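Local coordinates for protein glucose-6-phosphate isomerase (Plasmodium falciparum, PDB 3QKI) that probably interconverts alpha-D-glucose 6-phosphate and beta-D-fructose 6-phosphate, the isomerase step near the start of glycolysis, at residues E147-D152 with G320-S325; S314-V319 with R334-G339. All coordinates share one frame; numbering follows the deposited sequence.

Contact 1: E147-D152 with G320-S325; sequences EKYSDD and GILPLS
Helices 135-154 and 318-328 come closest at two serines, where the CA atoms of Ser150 and Ser325 lie 5.8 Å apart. Both CB atoms point across the gap, and Ser150 OG stops 3.6 Å from Ser325 CB, so hydroxyl oxygen meets methylene rather than hydroxyl. Each hydroxyl bonds back into its own helix instead: Ser150 OG pairs with Ile146 O, one turn earlier, and Ser325 OG, placed beside its own backbone N (chi1 -68°), gives a hydrogen bond of 2.8 Å to Ile321 O. That oxygen also accepts from Ser325 N, and the two donors approach from opposite faces of the carbonyl plane. A second, apolar touch lies alongside: Leu322 CD1 rests 3.8 Å from Tyr149 CD2. With CG anti to the backbone N (chi1 173°) and chi2 near 70°, CD1 is brought against the ring obliquely. The two helices thus pack beside the parallel sheet of a SIS-type sugar isomerase domain, the Leu322 side chain about 12 Å from that of Ser177, which binds beta-D-fructose 6-phosphate in another structure of this protein. Phe303 packs edge-to-face with Tyr149, Val283 of strand 282-285 touches both Tyr149 and Leu322, and Tyr330 and Met333 of helix 330-349 touch Ser325.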
loop_
_atom_site.group_PDB
_atom_site.type_symbol
_atom_site.label_atom_id
_atom_site.label_comp_id
_atom_site.label_asym_id
_atom_site.label_seq_id
_atom_site.Cartn_x
_atom_site.Cartn_y
_atom_site.Cartn_z
ATOM N N GLU A 147 30.430 -6.854 -9.477
ATOM C CA GLU A 147 31.340 -5.754 -9.145
ATOM C C GLU A 147 31.985 -5.241 -10.426
ATOM O O GLU A 147 31.924 -4.029 -10.670
ATOM C CB GLU A 147 32.388 -6.229 -8.137
ATOM C CG GLU A 147 33.437 -5.194 -7.798
ATOM C CD GLU A 147 34.412 -5.622 -6.717
ATOM O OE1 GLU A 147 35.034 -4.721 -6.115
ATOM O OE2 GLU A 147 34.526 -6.842 -6.441
ATOM N N LYS A 148 32.538 -6.169 -11.272
ATOM C CA LYS A 148 33.190 -5.815 -12.524
ATOM C C LYS A 148 32.222 -5.166 -13.511
ATOM O O LYS A 148 32.522 -4.094 -14.030
ATOM C CB LYS A 148 33.923 -7.012 -13.157
ATOM N N TYR A 149 31.061 -5.785 -13.744
ATOM C CA TYR A 149 30.069 -5.275 -14.681
ATOM C C TYR A 149 29.529 -3.893 -14.270
ATOM O O TYR A 149 29.462 -3.001 -15.110
ATOM C CB TYR A 149 28.923 -6.289 -14.901
ATOM C CG TYR A 149 27.922 -5.840 -15.940
ATOM C CD1 TYR A 149 28.160 -6.035 -17.296
ATOM C CD2 TYR A 149 26.747 -5.189 -15.570
ATOM C CE1 TYR A 149 27.250 -5.605 -18.262
ATOM C CE2 TYR A 149 25.836 -4.739 -16.525
ATOM C CZ TYR A 149 26.089 -4.953 -17.872
ATOM O OH TYR A 149 25.196 -4.503 -18.817
ATOM N N SER A 150 29.156 -3.726 -12.996
ATOM C CA SER A 150 28.606 -2.465 -12.483
ATOM C C SER A 150 29.677 -1.376 -12.478
ATOM O O SER A 150 29.374 -0.262 -12.868
ATOM C CB SER A 150 27.985 -2.645 -11.099
ATOM O OG SER A 150 28.934 -3.023 -10.112
ATOM N N ASP A 151 30.933 -1.712 -12.128
ATOM C CA ASP A 151 32.043 -0.751 -12.171
ATOM C C ASP A 151 32.219 -0.277 -13.612
ATOM O O ASP A 151 32.296 0.923 -13.839
ATOM C CB ASP A 151 33.365 -1.377 -11.677
ATOM C CG ASP A 151 33.547 -1.409 -10.164
ATOM O OD1 ASP A 151 32.823 -0.664 -9.455
ATOM O OD2 ASP A 151 34.453 -2.131 -9.692
ATOM N N ASP A 152 32.177 -1.213 -14.580
ATOM C CA ASP A 152 32.332 -0.937 -16.007
ATOM C C ASP A 152 31.220 -0.082 -16.583
ATOM O O ASP A 152 31.491 0.781 -17.414
ATOM C CB ASP A 152 32.531 -2.223 -16.806
ATOM C CG ASP A 152 33.900 -2.912 -16.670
ATOM O OD1 ASP A 152 34.771 -2.383 -15.942
ATOM O OD2 ASP A 152 34.086 -3.977 -17.283
ATOM N N GLY A 320 18.821 -8.511 -6.833
ATOM C CA GLY A 320 18.902 -7.145 -6.336
ATOM C C GLY A 320 20.297 -6.565 -6.420
ATOM O O GLY A 320 20.450 -5.396 -6.765
ATOM N N ILE A 321 21.343 -7.369 -6.128
ATOM C CA ILE A 321 22.719 -6.853 -6.125
ATOM C C ILE A 321 23.166 -6.300 -7.479
ATOM O O ILE A 321 23.845 -5.290 -7.508
ATOM C CB ILE A 321 23.762 -7.762 -5.422
ATOM C CG1 ILE A 321 23.320 -8.158 -3.974
ATOM C CG2 ILE A 321 25.172 -7.117 -5.410
ATOM C CD1 ILE A 321 22.954 -6.936 -2.931
ATOM N N LEU A 322 22.736 -6.912 -8.581
ATOM C CA LEU A 322 23.097 -6.373 -9.889
ATOM C C LEU A 322 22.462 -4.991 -10.183
ATOM O O LEU A 322 23.232 -4.040 -10.326
ATOM C CB LEU A 322 22.876 -7.374 -11.024
ATOM C CG LEU A 322 23.062 -6.819 -12.421
ATOM C CD1 LEU A 322 24.542 -6.516 -12.719
ATOM C CD2 LEU A 322 22.467 -7.735 -13.418
ATOM N N PRO A 323 21.118 -4.786 -10.195
ATOM C CA PRO A 323 20.610 -3.434 -10.476
ATOM C C PRO A 323 21.015 -2.410 -9.417
ATOM O O PRO A 323 21.290 -1.270 -9.778
ATOM C CB PRO A 323 19.096 -3.622 -10.558
ATOM C CG PRO A 323 18.832 -4.856 -9.761
ATOM C CD PRO A 323 20.006 -5.748 -10.044
ATOM N N LEU A 324 21.118 -2.815 -8.141
ATOM C CA LEU A 324 21.486 -1.851 -7.085
ATOM C C LEU A 324 22.964 -1.429 -7.125
ATOM O O LEU A 324 23.271 -0.294 -6.760
ATOM C CB LEU A 324 21.072 -2.349 -5.683
ATOM C CG LEU A 324 19.549 -2.555 -5.444
ATOM C CD1 LEU A 324 19.294 -3.477 -4.212
ATOM C CD2 LEU A 324 18.801 -1.214 -5.345
ATOM N N SER A 325 23.872 -2.333 -7.559
ATOM C CA SER A 325 25.286 -1.998 -7.732
ATOM C C SER A 325 25.438 -1.099 -8.976
ATOM O O SER A 325 26.295 -0.247 -8.980
ATOM C CB SER A 325 26.132 -3.257 -7.910
ATOM O OG SER A 325 26.163 -4.022 -6.718
#

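Contact 2: S314-V319 with R334-G339; sequences SVTSSV and RNFLNG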
loop_
_atom_site.group_PDB
_atom_site.type_symbol
_atom_site.label_atom_id
_atom_site.label_comp_id
_atom_site.label_asym_id
_atom_site.label_seq_id
_atom_site.Cartn_x
_atom_site.Cartn_y
_atom_site.Cartn_z
ATOM N N SER A 314 15.332 -13.086 -2.304
ATOM C CA SER A 314 16.315 -12.950 -3.399
ATOM C C SER A 314 17.048 -11.618 -3.596
ATOM O O SER A 314 18.008 -11.592 -4.353
ATOM C CB SER A 314 15.728 -13.463 -4.717
ATOM O OG SER A 314 14.850 -12.519 -5.310
ATOM N N VAL A 315 16.650 -10.529 -2.902
ATOM C CA VAL A 315 17.310 -9.215 -3.059
ATOM C C VAL A 315 18.834 -9.236 -2.826
ATOM O O VAL A 315 19.542 -8.485 -3.498
ATOM C CB VAL A 315 16.594 -8.013 -2.366
ATOM C CG1 VAL A 315 16.767 -8.064 -0.856
ATOM C CG2 VAL A 315 17.096 -6.665 -2.903
ATOM N N THR A 316 19.337 -10.087 -1.895
ATOM C CA THR A 316 20.774 -10.194 -1.632
ATOM C C THR A 316 21.522 -11.098 -2.627
ATOM O O THR A 316 22.740 -11.225 -2.544
ATOM C CB THR A 316 21.082 -10.477 -0.151
ATOM O OG1 THR A 316 20.498 -11.736 0.219
ATOM C CG2 THR A 316 20.605 -9.338 0.768
ATOM N N SER A 317 20.819 -11.664 -3.606
ATOM C CA SER A 317 21.470 -12.434 -4.676
ATOM C C SER A 317 21.614 -11.430 -5.831
ATOM O O SER A 317 21.227 -10.264 -5.660
ATOM C CB SER A 317 20.591 -13.603 -5.125
ATOM O OG SER A 317 19.473 -13.159 -5.889
ATOM N N SER A 318 22.091 -11.881 -7.020
ATOM C CA SER A 318 22.186 -11.044 -8.221
ATOM C C SER A 318 20.853 -10.332 -8.564
ATOM O O SER A 318 20.890 -9.245 -9.138
ATOM C CB SER A 318 22.665 -11.863 -9.414
ATOM O OG SER A 318 21.877 -13.028 -9.570
ATOM N N VAL A 319 19.701 -10.913 -8.185
ATOM C CA VAL A 319 18.353 -10.326 -8.401
ATOM C C VAL A 319 18.338 -8.818 -8.032
ATOM O O VAL A 319 17.914 -7.981 -8.838
ATOM C CB VAL A 319 17.235 -11.090 -7.631
ATOM C CG1 VAL A 319 15.913 -10.299 -7.637
ATOM C CG2 VAL A 319 17.037 -12.496 -8.198
ATOM N N ARG A 334 28.176 -3.744 -1.024
ATOM C CA ARG A 334 28.978 -4.612 -0.169
ATOM C C ARG A 334 28.664 -4.255 1.294
ATOM O O ARG A 334 28.484 -5.154 2.113
ATOM C CB ARG A 334 30.475 -4.454 -0.496
ATOM C CG ARG A 334 31.414 -5.336 0.319
ATOM C CD ARG A 334 32.784 -5.468 -0.334
ATOM N NE ARG A 334 33.306 -4.182 -0.791
ATOM C CZ ARG A 334 34.035 -4.010 -1.889
ATOM N NH1 ARG A 334 34.376 -5.055 -2.639
ATOM N NH2 ARG A 334 34.461 -2.805 -2.227
ATOM N N ASN A 335 28.533 -2.942 1.605
ATOM C CA ASN A 335 28.188 -2.486 2.952
ATOM C C ASN A 335 26.784 -2.965 3.346
ATOM O O ASN A 335 26.581 -3.315 4.508
ATOM C CB ASN A 335 28.260 -0.962 3.071
ATOM C CG ASN A 335 29.680 -0.476 3.120
ATOM O OD1 ASN A 335 30.607 -1.211 3.493
ATOM N ND2 ASN A 335 29.896 0.756 2.702
ATOM N N PHE A 336 25.820 -2.940 2.386
ATOM C CA PHE A 336 24.448 -3.428 2.583
ATOM C C PHE A 336 24.522 -4.916 2.950
ATOM O O PHE A 336 23.880 -5.343 3.908
ATOM C CB PHE A 336 23.607 -3.243 1.323
ATOM C CG PHE A 336 22.201 -3.824 1.392
ATOM C CD1 PHE A 336 21.156 -3.100 1.957
ATOM C CD2 PHE A 336 21.916 -5.075 0.852
ATOM C CE1 PHE A 336 19.860 -3.634 2.016
ATOM C CE2 PHE A 336 20.621 -5.602 0.908
ATOM C CZ PHE A 336 19.604 -4.883 1.505
ATOM N N LEU A 337 25.339 -5.691 2.205
ATOM C CA LEU A 337 25.534 -7.134 2.459
ATOM C C LEU A 337 26.121 -7.391 3.827
ATOM O O LEU A 337 25.676 -8.321 4.492
ATOM C CB LEU A 337 26.361 -7.815 1.349
ATOM C CG LEU A 337 25.660 -7.917 -0.021
ATOM C CD1 LEU A 337 26.649 -8.370 -1.117
ATOM C CD2 LEU A 337 24.481 -8.864 0.030
ATOM N N ASN A 338 27.069 -6.536 4.276
ATOM C CA ASN A 338 27.687 -6.645 5.600
ATOM C C ASN A 338 26.650 -6.449 6.690
ATOM O O ASN A 338 26.685 -7.157 7.696
ATOM C CB ASN A 338 28.835 -5.632 5.767
ATOM C CG ASN A 338 30.018 -5.920 4.882
ATOM O OD1 ASN A 338 30.105 -6.961 4.223
ATOM N ND2 ASN A 338 30.958 -4.988 4.840
ATOM N N GLY A 339 25.717 -5.520 6.464
ATOM C CA GLY A 339 24.602 -5.276 7.373
ATOM C C GLY A 339 23.735 -6.510 7.520
ATOM O O GLY A 339 23.454 -6.929 8.640
#
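Thr316 meets Phe336 and Leu337 through its carbon atoms, giving a buried, apolar contact between the turn ahead of helix 318-328 and helix 330-349. Its CG2 lies 3.7 Å from Phe336 CE2, the methyl reaching the ring obliquely while the two side chains run at about a right angle. Its CB lies 3.8 Å from Leu337 CD2, and here the side chains pass in opposite directions. The same CD2 is 3.9 Å from Thr316 O, so one leucine methyl spans both side chain and backbone of the threonine. Phe336 extends toward the turn because its CG is anti to the backbone N (chi1 175°).

Thr316 sits within a type I beta turn from Ser314 to Ser317, which helps to set its position. Ser314 O accepts twice from Ser317: from the backbone N at 2.9 Å, and from OG at 2.6 Å, the latter in the carbonyl plane on a lone pair. Ser317 is also the N-cap of helix 318-328, its OG accepting from Val319 N at 3.2 Å with an N-H...O angle of 152°. Leu530 of helix 523-543 touches Thr316 and Phe336, and Leu143 of helix 135-154 touches Leu337.

The chemistry of Thr316 is divided: OG1 hydrogen-bonds to Arg117 NH1, while CB and CG2 meet Leu337 and Phe336. With no polar bond between the segments, van der Waals contact joins them, while the turn's bonds and the one to Arg117 probably help to hold Thr316 in place.

In the fold
From the N terminus, the chain passes helix 135-154, runs through the parallel sheet that includes strands 168-172, 243-248 and 282-285, and reaches helix 318-328, where contact 1 closes a loop with 167 intervening residues. Contact 2 closes a short one, its 14 intervening residues almost all helical. The segments come in the order 147-152, 314-319, 320-325, 334-339, so each loop has one end inside the other and the two cross. Helix 318-328 is common to both, and the contact centres lie 11 Å apart. Direct touches join them, including Ile321 CG1 to Thr316 O at 3.4 Å. Together they tie helices 135-154, 318-328 and 330-349.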